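Local structure of hypothetical protein, GDSL-like Lipase/Acylhydrolase family protein (Bacteroides uniformis, 4M8K) at residues W64-R67 against F68-H72. The protein is probably a GDSL-like lipase or acylhydrolase that hydrolyses ester bonds, though its natural substrate is not known. Numbering follows the deposited sequence.
Sequences WWYR and FIHEH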
ATOM      1  N   TRP A  64      -4.832  -9.917   4.284  1.00 25.49           N
ATOM      2  CA  TRP A  64      -4.979 -10.064   2.843  1.00 21.34           C
ATOM      3  C   TRP A  64      -3.673 -10.529   2.233  1.00 25.48           C
ATOM      4  O   TRP A  64      -3.673 -11.328   1.310  1.00 26.06           O
ATOM      5  CB  TRP A  64      -5.466  -8.768   2.152  1.00 24.62           C
ATOM      6  CG  TRP A  64      -4.440  -7.636   2.059  1.00 22.97           C
ATOM      7  CD1 TRP A  64      -4.266  -6.636   2.929  1.00 23.47           C
ATOM      8  CD2 TRP A  64      -3.485  -7.453   1.026  1.00 22.65           C
ATOM      9  NE1 TRP A  64      -3.250  -5.792   2.517  1.00 19.83           N
ATOM     10  CE2 TRP A  64      -2.725  -6.305   1.358  1.00 24.19           C
ATOM     11  CE3 TRP A  64      -3.151  -8.188  -0.132  1.00 23.21           C
ATOM     12  CZ2 TRP A  64      -1.662  -5.845   0.556  1.00 23.20           C
ATOM     13  CZ3 TRP A  64      -2.130  -7.730  -0.924  1.00 23.15           C
ATOM     14  CH2 TRP A  64      -1.355  -6.575  -0.557  1.00 23.07           C
ATOM     15  N   TRP A  65      -2.549  -9.995   2.737  1.00 25.71           N
ATOM     16  CA  TRP A  65      -1.235 -10.171   2.087  1.00 21.73           C
ATOM     17  C   TRP A  65      -0.606 -11.530   2.411  1.00 25.60           C
ATOM     18  O   TRP A  65       0.097 -12.104   1.572  1.00 24.33           O
ATOM     19  CB  TRP A  65      -0.255  -8.983   2.395  1.00 24.92           C
ATOM     20  CG  TRP A  65      -0.166  -8.667   3.813  1.00 18.17           C
ATOM     21  CD1 TRP A  65      -0.982  -7.845   4.494  1.00 20.64           C
ATOM     22  CD2 TRP A  65       0.675  -9.290   4.760  1.00 19.71           C
ATOM     23  NE1 TRP A  65      -0.697  -7.909   5.842  1.00 22.25           N
ATOM     24  CE2 TRP A  65       0.339  -8.774   6.020  1.00 19.89           C
ATOM     25  CE3 TRP A  65       1.708 -10.231   4.671  1.00 24.23           C
ATOM     26  CZ2 TRP A  65       1.006  -9.158   7.196  1.00 20.04           C
ATOM     27  CZ3 TRP A  65       2.391 -10.604   5.852  1.00 23.42           C
ATOM     28  CH2 TRP A  65       2.035 -10.046   7.080  1.00 20.96           C
ATOM     29  N   TYR A  66      -0.798 -11.990   3.651  1.00 23.95           N
ATOM     30  CA  TYR A  66      -0.335 -13.284   4.096  1.00 21.85           C
ATOM     31  C   TYR A  66      -1.063 -14.352   3.294  1.00 23.58           C
ATOM     32  O   TYR A  66      -0.445 -15.301   2.785  1.00 24.57           O
ATOM     33  CB  TYR A  66      -0.573 -13.472   5.583  1.00 23.99           C
ATOM     34  CG  TYR A  66       0.007 -14.752   6.092  1.00 32.52           C
ATOM     35  CD1 TYR A  66      -0.629 -15.959   5.855  1.00 32.37           C
ATOM     36  CD2 TYR A  66       1.213 -14.765   6.797  1.00 35.41           C
ATOM     37  CE1 TYR A  66      -0.093 -17.129   6.307  1.00 35.81           C
ATOM     38  CE2 TYR A  66       1.757 -15.942   7.261  1.00 37.48           C
ATOM     39  CZ  TYR A  66       1.096 -17.114   7.000  1.00 38.33           C
ATOM     40  OH  TYR A  66       1.624 -18.293   7.407  1.00 47.38           O
ATOM     41  N   ARG A  67      -2.369 -14.157   3.137  1.00 22.23           N
ATOM     42  CA  ARG A  67      -3.207 -15.018   2.330  1.00 22.39           C
ATOM     43  C   ARG A  67      -2.741 -15.006   0.918  1.00 22.77           C
ATOM     44  O   ARG A  67      -2.516 -16.061   0.315  1.00 27.00           O
ATOM     45  CB  ARG A  67      -4.675 -14.591   2.399  1.00 21.61           C
ATOM     46  CG  ARG A  67      -5.370 -14.979   3.697  1.00 25.61           C
ATOM     47  CD  ARG A  67      -6.838 -14.547   3.664  1.00 28.26           C
ATOM     48  NE  ARG A  67      -7.591 -15.099   2.521  1.00 30.84           N
ATOM     49  CZ  ARG A  67      -8.267 -16.250   2.554  1.00 32.46           C
ATOM     50  NH1 ARG A  67      -8.283 -17.005   3.636  1.00 34.57           N
ATOM     51  NH2 ARG A  67      -8.920 -16.645   1.502  1.00 32.84           N
ATOM     52  N   PHE A  68      -2.573 -13.812   0.372  1.00 22.32           N
ATOM     53  CA  PHE A  68      -2.145 -13.685  -1.037  1.00 22.35           C
ATOM     54  C   PHE A  68      -0.813 -14.400  -1.272  1.00 28.70           C
ATOM     55  O   PHE A  68      -0.640 -15.151  -2.244  1.00 30.28           O
ATOM     56  CB  PHE A  68      -2.069 -12.232  -1.438  1.00 20.16           C
ATOM     57  CG  PHE A  68      -1.563 -11.991  -2.823  1.00 19.55           C
ATOM     58  CD1 PHE A  68      -2.421 -11.984  -3.895  1.00 20.30           C
ATOM     59  CD2 PHE A  68      -0.241 -11.714  -3.030  1.00 20.47           C
ATOM     60  CE1 PHE A  68      -1.985 -11.679  -5.168  1.00 24.63           C
ATOM     61  CE2 PHE A  68       0.221 -11.452  -4.327  1.00 25.93           C
ATOM     62  CZ  PHE A  68      -0.650 -11.436  -5.390  1.00 24.01           C
ATOM     63  N   ILE A  69       0.116 -14.208  -0.365  1.00 25.66           N
ATOM     64  CA  ILE A  69       1.447 -14.786  -0.557  1.00 25.32           C
ATOM     65  C   ILE A  69       1.411 -16.305  -0.423  1.00 26.07           C
ATOM     66  O   ILE A  69       1.925 -16.991  -1.287  1.00 28.55           O
ATOM     67  CB  ILE A  69       2.485 -14.087   0.340  1.00 28.35           C
ATOM     68  CG1 ILE A  69       2.791 -12.707  -0.259  1.00 25.94           C
ATOM     69  CG2 ILE A  69       3.782 -14.882   0.418  1.00 34.57           C
ATOM     70  CD1 ILE A  69       3.445 -11.773   0.726  1.00 33.32           C
ATOM     71  N   HIS A  70       0.764 -16.817   0.603  1.00 27.13           N
ATOM     72  CA  HIS A  70       0.818 -18.246   0.896  1.00 31.72           C
ATOM     73  C   HIS A  70      -0.083 -19.071  -0.008  1.00 32.18           C
ATOM     74  O   HIS A  70       0.198 -20.220  -0.262  1.00 35.04           O
ATOM     75  CB  HIS A  70       0.565 -18.464   2.383  1.00 32.34           C
ATOM     76  CG  HIS A  70       1.693 -17.941   3.230  1.00 46.50           C
ATOM     77  ND1 HIS A  70       2.608 -18.766   3.843  1.00 56.55           N
ATOM     78  CD2 HIS A  70       2.097 -16.672   3.503  1.00 40.48           C
ATOM     79  CE1 HIS A  70       3.505 -18.036   4.483  1.00 60.61           C
ATOM     80  NE2 HIS A  70       3.217 -16.761   4.295  1.00 51.57           N
ATOM     81  N   GLU A  71      -1.097 -18.451  -0.593  1.00 35.25           N
ATOM     82  CA  GLU A  71      -1.995 -19.167  -1.468  1.00 28.67           C
ATOM     83  C   GLU A  71      -1.426 -19.319  -2.857  1.00 32.97           C
ATOM     84  O   GLU A  71      -1.834 -20.207  -3.558  1.00 27.12           O
ATOM     85  CB  GLU A  71      -3.359 -18.469  -1.587  1.00 29.67           C
ATOM     86  CG  GLU A  71      -4.246 -18.684  -0.370  1.00 29.67           C
ATOM     87  CD  GLU A  71      -5.243 -17.564  -0.129  1.00 29.69           C
ATOM     88  OE1 GLU A  71      -5.469 -16.697  -1.024  1.00 30.53           O
ATOM     89  OE2 GLU A  71      -5.759 -17.522   1.004  1.00 33.10           O
ATOM     90  N   HIS A  72      -0.490 -18.472  -3.266  1.00 34.28           N
ATOM     91  CA  HIS A  72      -0.165 -18.373  -4.700  1.00 33.81           C
ATOM     92  C   HIS A  72       1.328 -18.575  -5.040  1.00 29.37           C
ATOM     93  O   HIS A  72       1.776 -18.170  -6.102  1.00 35.67           O
ATOM     94  CB  HIS A  72      -0.655 -17.017  -5.221  1.00 28.07           C
ATOM     95  CG  HIS A  72      -2.132 -16.828  -5.065  1.00 29.71           C
ATOM     96  ND1 HIS A  72      -3.044 -17.658  -5.672  1.00 34.10           N
ATOM     97  CD2 HIS A  72      -2.859 -15.926  -4.370  1.00 28.82           C
ATOM     98  CE1 HIS A  72      -4.266 -17.293  -5.350  1.00 31.70           C
ATOM     99  NE2 HIS A  72      -4.187 -16.249  -4.556  1.00 31.29           N
TER
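Tyr66 and His70, one helical turn apart, lay their rings face to face in an offset stack, the centroids 3.8 Å apart and the planes only 7° from parallel. His70 CD2 sits above the middle of the phenol, and Tyr66 CZ in turn covers the imidazole. Tyr66 CG lies anti to the backbone N (chi1 -175°), whereas His70 CG lies beside its own N; these two different settings bring the rings over one another. Flat, amphipathic rings suit this more open side of the helix, where they can stack and still meet water.

The next pair, Arg67 and Glu71, also meets through a face. Glu71 OE2 stands over the centre of the guanidinium, 3.2 Å from Arg67 CZ, and the carboxylate plane is turned 77° from the guanidinium plane. With OE2 3.3 Å from Arg67 NH2, this salt bridge works through charge alone, since no N-H points at the oxygen. A long, partly exposed arginine suits this place, because its face can meet the acid one turn on while NE reaches a second acid, Asp215. Trp65 CB lies over one face of the Trp64 indole, and Phe68 CB comes within 4.4 Å of Trp64 CE3; Trp64 NE1, hydrogen-bonded to Ser31, lies at the edge of the Trp65 ring, in its plane.

Beneath the side chains, regular i to i+4 bonds hold the turns, among them His70 N to Tyr66 O at 2.9 Å.

Large apolar residues fill the inward sides of this amphipathic helix, 64-71. Trp65 and Ile69 pack on strands 22-27 and 75-81 of the parallel sheet, while Trp64 and Phe68 lean on helix 208-222, which also supplies Asp215.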